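Long-range contacts in acyl-coenzyme A oxidase acox-1.1 (Caenorhabditis elegans, PDB 5K3H), which catalyses the FAD-dependent desaturation of acyl-CoAs to (2E)-enoyl-CoAs with release of hydrogen peroxide, the first step of peroxisomal beta-oxidation: residues I348-Y352 with L614-W618; T24-M30 with T558-L563; Q341-P346 with L604-R608; H3-I8 with E19-A23. All blocks are in the same frame, centred on the assembly; numbering follows the deposited sequence.

Interaction 1. Residues I348-Y352 with L614-W618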
loop_
_atom_site.group_PDB
_atom_site.type_symbol
_atom_site.label_atom_id
_atom_site.label_comp_id
_atom_site.label_asym_id
_atom_site.label_seq_id
_atom_site.Cartn_x
_atom_site.Cartn_y
_atom_site.Cartn_z
ATOM N N ILE B 348 -15.962 -4.307 5.382
ATOM C CA ILE B 348 -17.073 -5.059 4.817
ATOM C C ILE B 348 -18.211 -4.103 4.515
ATOM O O ILE B 348 -18.773 -4.110 3.410
ATOM C CB ILE B 348 -17.523 -6.182 5.767
ATOM C CG1 ILE B 348 -16.324 -7.074 6.118
ATOM C CG2 ILE B 348 -18.679 -6.954 5.105
ATOM C CD1 ILE B 348 -16.606 -8.207 7.136
ATOM N N ALA B 349 -18.496 -3.203 5.463
ATOM C CA ALA B 349 -19.541 -2.201 5.277
ATOM C C ALA B 349 -19.274 -1.358 4.047
ATOM O O ALA B 349 -20.171 -1.159 3.228
ATOM C CB ALA B 349 -19.647 -1.306 6.522
ATOM N N ARG B 350 -18.037 -0.872 3.887
ATOM C CA ARG B 350 -17.685 -0.058 2.719
ATOM C C ARG B 350 -17.870 -0.826 1.415
ATOM O O ARG B 350 -18.193 -0.220 0.389
ATOM C CB ARG B 350 -16.237 0.446 2.801
ATOM C CG ARG B 350 -15.979 1.509 3.808
ATOM C CD ARG B 350 -14.516 2.005 3.817
ATOM N NE ARG B 350 -14.425 3.143 4.724
ATOM C CZ ARG B 350 -13.336 3.867 4.991
ATOM N NH1 ARG B 350 -12.161 3.596 4.422
ATOM N NH2 ARG B 350 -13.441 4.874 5.858
ATOM N N ALA B 351 -17.569 -2.133 1.391
ATOM C CA ALA B 351 -17.714 -2.879 0.131
ATOM C C ALA B 351 -19.174 -2.918 -0.324
ATOM O O ALA B 351 -19.476 -2.617 -1.484
ATOM C CB ALA B 351 -17.155 -4.300 0.257
ATOM N N TYR B 352 -20.094 -3.234 0.595
ATOM C CA TYR B 352 -21.524 -3.141 0.309
ATOM C C TYR B 352 -21.916 -1.706 -0.011
ATOM O O TYR B 352 -22.697 -1.456 -0.939
ATOM C CB TYR B 352 -22.345 -3.659 1.498
ATOM C CG TYR B 352 -22.514 -5.173 1.542
ATOM C CD1 TYR B 352 -21.530 -5.985 2.110
ATOM C CD2 TYR B 352 -23.657 -5.789 1.033
ATOM C CE1 TYR B 352 -21.674 -7.363 2.155
ATOM C CE2 TYR B 352 -23.807 -7.143 1.087
ATOM C CZ TYR B 352 -22.813 -7.943 1.644
ATOM O OH TYR B 352 -22.949 -9.322 1.695
ATOM N N LEU B 614 -21.539 -12.584 5.388
ATOM C CA LEU B 614 -21.634 -11.381 4.561
ATOM C C LEU B 614 -20.624 -11.383 3.426
ATOM O O LEU B 614 -20.906 -10.852 2.345
ATOM C CB LEU B 614 -21.424 -10.121 5.415
ATOM C CG LEU B 614 -22.578 -9.724 6.334
ATOM C CD1 LEU B 614 -22.090 -8.756 7.364
ATOM C CD2 LEU B 614 -23.756 -9.134 5.516
ATOM N N LEU B 615 -19.457 -11.983 3.640
ATOM C CA LEU B 615 -18.464 -12.065 2.586
ATOM C C LEU B 615 -18.676 -13.284 1.696
ATOM O O LEU B 615 -18.446 -13.193 0.488
ATOM C CB LEU B 615 -17.068 -12.086 3.200
ATOM C CG LEU B 615 -16.717 -10.783 3.925
ATOM C CD1 LEU B 615 -15.561 -11.039 4.878
ATOM C CD2 LEU B 615 -16.392 -9.653 2.929
ATOM N N ASP B 616 -19.119 -14.417 2.263
ATOM C CA ASP B 616 -19.508 -15.557 1.436
ATOM C C ASP B 616 -20.597 -15.194 0.436
ATOM O O ASP B 616 -20.697 -15.824 -0.614
ATOM C CB ASP B 616 -20.038 -16.720 2.272
ATOM C CG ASP B 616 -18.963 -17.474 2.991
ATOM O OD1 ASP B 616 -17.788 -17.469 2.543
ATOM O OD2 ASP B 616 -19.326 -18.146 3.995
ATOM N N SER B 617 -21.463 -14.238 0.777
ATOM C CA SER B 617 -22.575 -13.895 -0.100
ATOM C C SER B 617 -22.118 -13.329 -1.433
ATOM O O SER B 617 -22.924 -13.260 -2.365
ATOM C CB SER B 617 -23.523 -12.923 0.597
ATOM O OG SER B 617 -24.131 -13.538 1.732
ATOM N N TRP B 618 -20.868 -12.869 -1.542
ATOM C CA TRP B 618 -20.367 -12.450 -2.847
ATOM C C TRP B 618 -20.056 -13.637 -3.755
ATOM O O TRP B 618 -19.841 -13.439 -4.958
ATOM C CB TRP B 618 -19.135 -11.585 -2.657
ATOM C CG TRP B 618 -19.480 -10.311 -2.042
ATOM C CD1 TRP B 618 -19.874 -10.111 -0.757
ATOM C CD2 TRP B 618 -19.465 -9.034 -2.665
ATOM N NE1 TRP B 618 -20.118 -8.779 -0.537
ATOM C CE2 TRP B 618 -19.869 -8.095 -1.700
ATOM C CE3 TRP B 618 -19.139 -8.587 -3.943
ATOM C CZ2 TRP B 618 -19.952 -6.734 -1.971
ATOM C CZ3 TRP B 618 -19.227 -7.223 -4.214
ATOM C CH2 TRP B 618 -19.628 -6.318 -3.226
#

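Interaction 2. Residues T24-M30 with T558-L563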
loop_
_atom_site.group_PDB
_atom_site.type_symbol
_atom_site.label_atom_id
_atom_site.label_comp_id
_atom_site.label_asym_id
_atom_site.label_seq_id
_atom_site.Cartn_x
_atom_site.Cartn_y
_atom_site.Cartn_z
ATOM N N THR B 24 -27.599 -15.420 10.224
ATOM C CA THR B 24 -29.010 -15.153 10.448
ATOM C C THR B 24 -29.771 -14.918 9.151
ATOM O O THR B 24 -30.930 -14.483 9.199
ATOM C CB THR B 24 -29.152 -13.914 11.293
ATOM O OG1 THR B 24 -28.721 -12.813 10.491
ATOM C CG2 THR B 24 -28.262 -14.002 12.508
ATOM N N PHE B 25 -29.137 -15.165 7.998
ATOM C CA PHE B 25 -29.754 -14.908 6.707
ATOM C C PHE B 25 -29.201 -15.887 5.684
ATOM O O PHE B 25 -28.110 -16.456 5.846
ATOM C CB PHE B 25 -29.518 -13.460 6.231
ATOM C CG PHE B 25 -28.065 -13.123 5.996
ATOM C CD1 PHE B 25 -27.266 -12.661 7.035
ATOM C CD2 PHE B 25 -27.497 -13.273 4.736
ATOM C CE1 PHE B 25 -25.944 -12.379 6.828
ATOM C CE2 PHE B 25 -26.166 -12.992 4.517
ATOM C CZ PHE B 25 -25.394 -12.537 5.546
ATOM N N ASP B 26 -29.965 -16.024 4.596
ATOM C CA ASP B 26 -29.662 -16.928 3.488
ATOM C C ASP B 26 -28.693 -16.248 2.515
ATOM O O ASP B 26 -29.039 -15.246 1.882
ATOM C CB ASP B 26 -30.992 -17.285 2.816
ATOM C CG ASP B 26 -30.836 -18.109 1.553
ATOM O OD1 ASP B 26 -29.708 -18.513 1.192
ATOM O OD2 ASP B 26 -31.872 -18.342 0.884
ATOM N N THR B 27 -27.505 -16.821 2.341
ATOM C CA THR B 27 -26.491 -16.132 1.545
ATOM C C THR B 27 -26.814 -16.140 0.051
ATOM O O THR B 27 -26.355 -15.239 -0.664
ATOM C CB THR B 27 -25.087 -16.727 1.794
ATOM O OG1 THR B 27 -25.046 -18.116 1.433
ATOM C CG2 THR B 27 -24.680 -16.588 3.259
ATOM N N HIS B 28 -27.616 -17.101 -0.436
ATOM C CA HIS B 28 -28.118 -17.002 -1.811
ATOM C C HIS B 28 -28.956 -15.741 -1.985
ATOM O O HIS B 28 -28.919 -15.110 -3.050
ATOM C CB HIS B 28 -28.976 -18.221 -2.194
ATOM C CG HIS B 28 -28.207 -19.466 -2.519
ATOM N ND1 HIS B 28 -26.843 -19.479 -2.724
ATOM C CD2 HIS B 28 -28.625 -20.744 -2.674
ATOM C CE1 HIS B 28 -26.454 -20.714 -2.991
ATOM N NE2 HIS B 28 -27.515 -21.500 -2.968
ATOM N N ALA B 29 -29.769 -15.401 -0.965
ATOM C CA ALA B 29 -30.637 -14.225 -1.019
ATOM C C ALA B 29 -29.835 -12.939 -0.913
ATOM O O ALA B 29 -30.149 -11.942 -1.578
ATOM C CB ALA B 29 -31.684 -14.295 0.096
ATOM N N MET B 30 -28.777 -12.955 -0.105
ATOM C CA MET B 30 -27.881 -11.802 -0.047
ATOM C C MET B 30 -27.116 -11.643 -1.349
ATOM O O MET B 30 -26.875 -10.515 -1.786
ATOM C CB MET B 30 -26.895 -11.940 1.123
ATOM C CG MET B 30 -26.039 -10.694 1.369
ATOM S SD MET B 30 -27.034 -9.256 1.833
ATOM C CE MET B 30 -27.199 -9.500 3.614
ATOM N N THR B 558 -34.789 -10.668 7.180
ATOM C CA THR B 558 -33.483 -11.118 7.677
ATOM C C THR B 558 -32.340 -10.447 6.920
ATOM O O THR B 558 -31.300 -10.135 7.514
ATOM C CB THR B 558 -33.360 -12.654 7.620
ATOM O OG1 THR B 558 -33.561 -13.157 6.281
ATOM C CG2 THR B 558 -34.361 -13.297 8.554
ATOM N N ILE B 559 -32.530 -10.195 5.620
ATOM C CA ILE B 559 -31.557 -9.456 4.824
ATOM C C ILE B 559 -31.492 -7.990 5.246
ATOM O O ILE B 559 -30.408 -7.402 5.336
ATOM C CB ILE B 559 -31.922 -9.586 3.331
ATOM C CG1 ILE B 559 -31.858 -11.050 2.883
ATOM C CG2 ILE B 559 -31.087 -8.635 2.473
ATOM C CD1 ILE B 559 -30.462 -11.711 3.016
ATOM N N LYS B 560 -32.646 -7.371 5.489
ATOM C CA LYS B 560 -32.670 -5.953 5.833
ATOM C C LYS B 560 -32.029 -5.706 7.202
ATOM O O LYS B 560 -31.356 -4.683 7.409
ATOM C CB LYS B 560 -34.109 -5.455 5.783
ATOM C CG LYS B 560 -34.325 -4.033 6.241
ATOM C CD LYS B 560 -35.810 -3.738 6.132
ATOM C CE LYS B 560 -36.166 -2.325 6.530
ATOM N NZ LYS B 560 -37.064 -1.771 5.479
ATOM N N GLU B 561 -32.243 -6.626 8.150
ATOM C CA GLU B 561 -31.608 -6.519 9.455
ATOM C C GLU B 561 -30.103 -6.745 9.383
ATOM O O GLU B 561 -29.355 -6.191 10.197
ATOM C CB GLU B 561 -32.234 -7.524 10.423
ATOM C CG GLU B 561 -33.658 -7.174 10.786
ATOM C CD GLU B 561 -34.211 -8.053 11.884
ATOM O OE1 GLU B 561 -33.657 -9.170 12.085
ATOM O OE2 GLU B 561 -35.143 -7.578 12.594
ATOM N N ALA B 562 -29.642 -7.621 8.480
ATOM C CA ALA B 562 -28.205 -7.823 8.332
ATOM C C ALA B 562 -27.542 -6.577 7.771
ATOM O O ALA B 562 -26.501 -6.141 8.268
ATOM C CB ALA B 562 -27.926 -9.028 7.432
ATOM N N LEU B 563 -28.129 -5.996 6.720
ATOM C CA LEU B 563 -27.556 -4.800 6.123
ATOM C C LEU B 563 -27.755 -3.579 7.005
ATOM O O LEU B 563 -26.914 -2.678 7.017
ATOM C CB LEU B 563 -28.168 -4.577 4.747
ATOM C CG LEU B 563 -27.714 -5.660 3.773
ATOM C CD1 LEU B 563 -28.337 -5.449 2.409
ATOM C CD2 LEU B 563 -26.177 -5.704 3.683
HETATM O O HOH W 1 -30.294 -10.877 9.944
HETATM O O HOH W 2 -32.894 -15.131 4.720
#

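Interaction 3. Residues Q341-P346 with L604-R608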
loop_
_atom_site.group_PDB
_atom_site.type_symbol
_atom_site.label_atom_id
_atom_site.label_comp_id
_atom_site.label_asym_id
_atom_site.label_seq_id
_atom_site.Cartn_x
_atom_site.Cartn_y
_atom_site.Cartn_z
ATOM N N GLN B 341 -11.410 -7.138 14.537
ATOM C CA GLN B 341 -12.722 -6.781 14.023
ATOM C C GLN B 341 -12.742 -5.330 13.547
ATOM O O GLN B 341 -13.311 -5.025 12.490
ATOM C CB GLN B 341 -13.766 -7.013 15.116
ATOM C CG GLN B 341 -13.803 -8.461 15.608
ATOM C CD GLN B 341 -14.882 -8.716 16.651
ATOM O OE1 GLN B 341 -15.646 -7.808 17.007
ATOM N NE2 GLN B 341 -14.970 -9.954 17.127
ATOM N N HIS B 342 -12.093 -4.433 14.302
ATOM C CA HIS B 342 -12.081 -3.022 13.950
ATOM C C HIS B 342 -11.376 -2.779 12.625
ATOM O O HIS B 342 -11.697 -1.811 11.917
ATOM C CB HIS B 342 -11.426 -2.217 15.078
ATOM C CG HIS B 342 -11.446 -0.728 14.869
ATOM N ND1 HIS B 342 -10.308 0.003 14.586
ATOM C CD2 HIS B 342 -12.462 0.167 14.912
ATOM C CE1 HIS B 342 -10.624 1.283 14.469
ATOM N NE2 HIS B 342 -11.925 1.410 14.655
ATOM N N ARG B 343 -10.409 -3.618 12.271
ATOM C CA ARG B 343 -9.672 -3.397 11.035
ATOM C C ARG B 343 -10.241 -4.184 9.853
ATOM O O ARG B 343 -9.722 -4.060 8.737
ATOM C CB ARG B 343 -8.187 -3.739 11.250
ATOM C CG ARG B 343 -7.859 -5.212 11.092
ATOM C CD ARG B 343 -6.517 -5.558 11.698
ATOM N NE ARG B 343 -5.486 -4.645 11.260
ATOM C CZ ARG B 343 -4.192 -4.782 11.545
ATOM N NH1 ARG B 343 -3.777 -5.817 12.276
ATOM N NH2 ARG B 343 -3.315 -3.877 11.099
ATOM N N LEU B 344 -11.311 -4.959 10.056
ATOM C CA LEU B 344 -11.961 -5.710 8.991
ATOM C C LEU B 344 -13.403 -5.284 8.765
ATOM O O LEU B 344 -13.777 -4.978 7.624
ATOM C CB LEU B 344 -11.927 -7.226 9.310
ATOM C CG LEU B 344 -10.626 -8.055 9.340
ATOM C CD1 LEU B 344 -10.965 -9.424 9.825
ATOM C CD2 LEU B 344 -9.911 -8.137 7.970
ATOM N N PHE B 345 -14.244 -5.282 9.817
ATOM C CA PHE B 345 -15.693 -5.178 9.633
ATOM C C PHE B 345 -16.114 -3.825 9.064
ATOM O O PHE B 345 -17.068 -3.775 8.279
ATOM C CB PHE B 345 -16.461 -5.442 10.931
ATOM C CG PHE B 345 -16.251 -6.819 11.514
ATOM C CD1 PHE B 345 -15.638 -7.827 10.779
ATOM C CD2 PHE B 345 -16.595 -7.076 12.846
ATOM C CE1 PHE B 345 -15.414 -9.072 11.343
ATOM C CE2 PHE B 345 -16.379 -8.301 13.407
ATOM C CZ PHE B 345 -15.787 -9.307 12.661
ATOM N N PRO B 346 -15.481 -2.703 9.426
ATOM C CA PRO B 346 -15.880 -1.448 8.791
ATOM C C PRO B 346 -15.669 -1.443 7.288
ATOM O O PRO B 346 -16.324 -0.662 6.592
ATOM C CB PRO B 346 -15.010 -0.399 9.504
ATOM C CG PRO B 346 -14.698 -0.989 10.839
ATOM C CD PRO B 346 -14.514 -2.453 10.523
ATOM N N LEU B 604 -19.507 -3.777 16.004
ATOM C CA LEU B 604 -18.485 -4.774 15.706
ATOM C C LEU B 604 -18.921 -6.157 16.203
ATOM O O LEU B 604 -18.986 -7.122 15.430
ATOM C CB LEU B 604 -17.163 -4.374 16.359
ATOM C CG LEU B 604 -16.424 -3.161 15.773
ATOM C CD1 LEU B 604 -15.123 -2.850 16.563
ATOM C CD2 LEU B 604 -16.174 -3.344 14.242
ATOM N N GLN B 605 -19.277 -6.247 17.487
ATOM C CA GLN B 605 -19.750 -7.497 18.074
ATOM C C GLN B 605 -21.026 -7.998 17.387
ATOM O O GLN B 605 -21.219 -9.210 17.210
ATOM C CB GLN B 605 -19.978 -7.253 19.575
ATOM C CG GLN B 605 -20.992 -8.174 20.296
ATOM C CD GLN B 605 -22.450 -7.666 20.182
ATOM O OE1 GLN B 605 -22.694 -6.450 20.123
ATOM N NE2 GLN B 605 -23.423 -8.607 20.168
ATOM N N LYS B 606 -21.911 -7.075 16.996
ATOM C CA LYS B 606 -23.161 -7.457 16.349
ATOM C C LYS B 606 -22.908 -8.029 14.960
ATOM O O LYS B 606 -23.605 -8.959 14.517
ATOM C CB LYS B 606 -24.096 -6.240 16.293
ATOM C CG LYS B 606 -25.508 -6.572 15.850
ATOM C CD LYS B 606 -26.334 -6.946 17.080
ATOM C CE LYS B 606 -27.566 -7.725 16.731
ATOM N NZ LYS B 606 -28.154 -7.249 15.466
ATOM N N ILE B 607 -21.909 -7.487 14.254
ATOM C CA ILE B 607 -21.617 -7.927 12.897
ATOM C C ILE B 607 -20.930 -9.295 12.907
ATOM O O ILE B 607 -21.154 -10.118 12.002
ATOM C CB ILE B 607 -20.743 -6.864 12.206
ATOM C CG1 ILE B 607 -21.544 -5.585 11.911
ATOM C CG2 ILE B 607 -20.128 -7.416 10.926
ATOM C CD1 ILE B 607 -22.663 -5.779 10.951
ATOM N N ARG B 608 -20.155 -9.593 13.959
ATOM C CA ARG B 608 -19.269 -10.757 13.949
ATOM C C ARG B 608 -19.935 -12.067 13.520
ATOM O O ARG B 608 -19.448 -12.682 12.554
ATOM C CB ARG B 608 -18.607 -10.887 15.329
ATOM C CG ARG B 608 -17.505 -11.930 15.430
ATOM C CD ARG B 608 -18.066 -13.245 15.876
ATOM N NE ARG B 608 -17.096 -14.335 15.970
ATOM C CZ ARG B 608 -16.307 -14.536 17.035
ATOM N NH1 ARG B 608 -16.340 -13.691 18.063
ATOM N NH2 ARG B 608 -15.480 -15.578 17.076
HETATM O O HOH W 3 -17.454 -11.362 19.041
#

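Interaction 4. Residues H3-I8 with E19-A23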
loop_
_atom_site.group_PDB
_atom_site.type_symbol
_atom_site.label_atom_id
_atom_site.label_comp_id
_atom_site.label_asym_id
_atom_site.label_seq_id
_atom_site.Cartn_x
_atom_site.Cartn_y
_atom_site.Cartn_z
ATOM N N HIS B 3 -28.113 -25.222 5.539
ATOM C CA HIS B 3 -27.967 -24.143 6.495
ATOM C C HIS B 3 -28.297 -22.834 5.798
ATOM O O HIS B 3 -28.377 -22.763 4.569
ATOM C CB HIS B 3 -26.543 -24.103 7.063
ATOM C CG HIS B 3 -26.114 -25.377 7.735
ATOM N ND1 HIS B 3 -25.186 -26.238 7.183
ATOM C CD2 HIS B 3 -26.481 -25.929 8.919
ATOM C CE1 HIS B 3 -24.991 -27.257 8.001
ATOM N NE2 HIS B 3 -25.765 -27.096 9.059
ATOM N N LEU B 4 -28.529 -21.792 6.592
ATOM C CA LEU B 4 -28.670 -20.457 6.012
ATOM C C LEU B 4 -27.443 -20.070 5.168
ATOM O O LEU B 4 -27.579 -19.445 4.109
ATOM C CB LEU B 4 -28.925 -19.463 7.138
ATOM C CG LEU B 4 -30.361 -19.610 7.700
ATOM C CD1 LEU B 4 -30.606 -18.801 8.993
ATOM C CD2 LEU B 4 -31.428 -19.273 6.630
ATOM N N ASN B 5 -26.238 -20.429 5.610
ATOM C CA ASN B 5 -25.030 -20.155 4.828
ATOM C C ASN B 5 -24.835 -21.281 3.811
ATOM O O ASN B 5 -24.702 -22.454 4.182
ATOM C CB ASN B 5 -23.810 -19.974 5.744
ATOM C CG ASN B 5 -22.518 -19.685 4.967
ATOM O OD1 ASN B 5 -22.089 -20.490 4.132
ATOM N ND2 ASN B 5 -21.896 -18.528 5.237
ATOM N N LYS B 6 -24.894 -20.934 2.528
ATOM C CA LYS B 6 -24.876 -21.918 1.450
ATOM C C LYS B 6 -23.473 -22.310 1.026
ATOM O O LYS B 6 -23.333 -23.075 0.062
ATOM C CB LYS B 6 -25.644 -21.390 0.226
ATOM C CG LYS B 6 -27.102 -21.126 0.513
ATOM C CD LYS B 6 -27.753 -22.397 0.988
ATOM C CE LYS B 6 -29.241 -22.244 1.087
ATOM N NZ LYS B 6 -29.624 -21.397 2.247
ATOM N N THR B 7 -22.437 -21.766 1.673
ATOM C CA THR B 7 -21.064 -22.101 1.317
ATOM C C THR B 7 -20.487 -23.256 2.148
ATOM O O THR B 7 -19.510 -23.885 1.714
ATOM C CB THR B 7 -20.214 -20.834 1.434
ATOM O OG1 THR B 7 -20.792 -19.828 0.597
ATOM C CG2 THR B 7 -18.789 -21.068 1.001
ATOM N N ILE B 8 -21.118 -23.604 3.280
ATOM C CA ILE B 8 -20.644 -24.708 4.106
ATOM C C ILE B 8 -20.640 -25.995 3.287
ATOM O O ILE B 8 -21.591 -26.280 2.549
ATOM C CB ILE B 8 -21.550 -24.861 5.343
ATOM C CG1 ILE B 8 -21.544 -23.592 6.206
ATOM C CG2 ILE B 8 -21.165 -26.100 6.192
ATOM C CD1 ILE B 8 -22.678 -23.570 7.223
ATOM N N GLU B 19 -18.006 -20.263 12.247
ATOM C CA GLU B 19 -18.341 -18.875 11.945
ATOM C C GLU B 19 -19.459 -18.761 10.915
ATOM O O GLU B 19 -20.088 -17.702 10.808
ATOM C CB GLU B 19 -17.109 -18.121 11.454
ATOM C CG GLU B 19 -15.986 -18.002 12.479
ATOM C CD GLU B 19 -16.446 -17.304 13.743
ATOM O OE1 GLU B 19 -17.296 -16.366 13.643
ATOM O OE2 GLU B 19 -15.970 -17.707 14.842
ATOM N N ARG B 20 -19.693 -19.810 10.134
ATOM C CA ARG B 20 -20.753 -19.792 9.143
ATOM C C ARG B 20 -22.096 -20.197 9.728
ATOM O O ARG B 20 -23.138 -19.677 9.294
ATOM C CB ARG B 20 -20.371 -20.700 7.967
ATOM C CG ARG B 20 -19.186 -20.134 7.151
ATOM C CD ARG B 20 -18.702 -21.072 6.032
ATOM N NE ARG B 20 -17.940 -20.364 4.996
ATOM C CZ ARG B 20 -16.937 -20.897 4.298
ATOM N NH1 ARG B 20 -16.538 -22.146 4.499
ATOM N NH2 ARG B 20 -16.338 -20.187 3.371
ATOM N N LEU B 21 -22.085 -21.076 10.740
ATOM C CA LEU B 21 -23.323 -21.567 11.339
ATOM C C LEU B 21 -24.105 -20.484 12.062
ATOM O O LEU B 21 -25.313 -20.647 12.254
ATOM C CB LEU B 21 -23.023 -22.722 12.299
ATOM C CG LEU B 21 -22.613 -24.021 11.593
ATOM C CD1 LEU B 21 -22.153 -25.049 12.606
ATOM C CD2 LEU B 21 -23.748 -24.546 10.742
ATOM N N THR B 22 -23.464 -19.371 12.437
ATOM C CA THR B 22 -24.132 -18.273 13.122
ATOM C C THR B 22 -24.840 -17.310 12.158
ATOM O O THR B 22 -25.436 -16.318 12.609
ATOM C CB THR B 22 -23.118 -17.531 14.020
ATOM O OG1 THR B 22 -21.973 -17.103 13.264
ATOM C CG2 THR B 22 -22.641 -18.421 15.185
ATOM N N ALA B 23 -24.850 -17.590 10.854
ATOM C CA ALA B 23 -25.580 -16.727 9.922
ATOM C C ALA B 23 -27.054 -16.635 10.299
ATOM O O ALA B 23 -27.692 -17.636 10.630
ATOM C CB ALA B 23 -25.443 -17.232 8.483
HETATM O O HOH W 4 -25.613 -21.169 8.467
#

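Interaction 1. Residues I348-Y352 with L614-W618
I348 and L615 mark the nearest approach of the two backbones, with 7.5 Å between their CA atoms, where helix 338-367 passes the segment 614-618 that begins on helix 590-616. This is a buried contact in the helical C-terminal half of the acyl-CoA oxidase fold, built on a tyrosine-to-carbonyl hydrogen bond and an edge-to-face aromatic pair. With CG anti to its carbonyl carbon (chi1 -83°), Y352 carries its ring across the gap. Y352 OH donates to L614 O, 2.6 Å away, meeting a lone pair in the carbonyl plane at a C=O...donor angle of 130°. That oxygen lies near the plane of the phenol ring, at its edge. W618 turns the edge of its pyrrole ring to the Y352 face in an offset edge-to-face pair, with the planes 81° apart and the ring centroids 5.1 Å apart. The six-membered ring of the indole also reaches helix 338-367, with W618 CZ2 4.3 Å from A351 CB. I34 of helix 27-35 and L566 of helix 557-577 pack on Y352. Apart from the rings, the aliphatic chains of I348 and L615 cross at about a right angle, bringing I348 CD1 to 3.8 Å from L615 CD1.

Interaction 2. Residues T24-M30 with T558-L563
An apolar contact joins F25, A29 and M30, at and just before the start of helix 27-35, to helix 557-577 of the C-terminal region; two waters bridge its outer edge. I559 CD1 is the hub, touching F25, A29 and M30. It lies 3.8 Å from F25 CD2 and 4.1 Å from A29 CB, and the F25 and I559 side chains cross at about a right angle. F25 holds CG between its backbone N and carbonyl carbon (chi1 63°), and this brings its CD1 to 3.7 Å from A562 CB. M30 bends at both chi2 and chi3, which folds its methyl back over the rim of one F25 face. The same methyl meets the end of L563 tip to tip, with M30 CE 3.9 Å from L563 CG. At the outer edge, one water links T24 OG1 to T558 O and another joins D26 N to T558 OG1, so the backbone amide of the helix N-cap residue is satisfied through water. T24 OG1 also bonds to N610, and T558 OG1 to D556. Helix 590-616 lies against F25 through S613 and L614, while F356 of helix 338-367 and V551 of helix 520-553 pack on L563.

Interaction 3. Residues Q341-P346 with L604-R608
L604 plugs into helix 338-367 as a knob into a hole formed by Q341, H342, F345 and P346, in a helix-helix packing whose local axes cross at 65° and come within 10.2 Å. Its two methyls divide the work: L604 CD1 lies 4.0 Å from H342 CB, near the plane of that imidazole, while L604 CD2 is 3.9 Å from F345 CB. The host helix is kinked here, since P346 has no N-H to give to the turn before. F345, with CG anti to its carbonyl carbon, leans toward helix 590-616. The ring takes I607 CG2 over one face, and at its edge F345 CE2 is 3.5 Å from L604 O. Q341 and H342 also belong, with R343, to the FAD site shared between the subunits. R608 has CG anti to its backbone N (chi1 -172°) and bends at chi2; its aliphatic part meets the extended Q341, Q341 NE2 being 3.6 Å from R608 CG, with amide and guanidinium planes 74° apart. Q341 NE2 bonds to L335 O, and R608 NH1 pairs with E336. In the guanidinium plane, a water accepts from R608 NH1 at 2.8 Å and, weakly, from Q341 NE2.

Interaction 4. Residues H3-I8 with E19-A23
R20 O is gripped twice: by A23 N of its own turn at 3.1 Å, and by a water at 3.0 Å that in turn accepts from N5 N and so stitches the N-terminal loop to the end of helix 14-21. N5 has CG anti to its backbone N (chi1 180°), and its amide lies across the R20 chain, with N5 ND2 3.7 Å from R20 CG. Its other amide atom turns back on its own loop: N5 OD1 accepts from T7 N at 2.8 Å, an Asx turn. Beyond the turn, the T7 methyl lies over one face of the R20 guanidinium, offset toward its rim, with T7 CG2 3.5 Å from R20 NH2. The I8 and R20 side chains slide past each other in opposite directions, I8 CG1 being 3.6 Å from R20 CB. At the exposed end, L21 CD2 makes a CH-pi contact over the face of H3, 3.7 Å from the ring centroid. Helix 590-616 lies against R20, N5 and A23: D616 takes a salt bridge from R20 and a hydrogen bond from N5 ND2, while V612 packs on R20 and S613 on A23. K6 NZ makes a salt bridge with D26, at the start of helix 27-35.

From the N terminus, interaction 4 closes first, folding residues 3-8 back on 19-23 around a short loop of ten residues. The chain then runs straight into 24-30, which waits more than 500 residues for its partner 558-563. Interactions 3 and 1 open in turn on helix 338-367 and close, in the same order, on helix 590-616 and the turn after it. Interactions 1, 2 and 3 thus all cross one another, none nesting, while interaction 4 stands in series before them. Physically they share one corner: S617 packs on F25, T27 and M30, K6 N bonds to T27, and R608 holds E19. Helix 590-616 and the turn after it tie the N-terminal segments to helix 338-367, and interaction 2 adds helix 557-577.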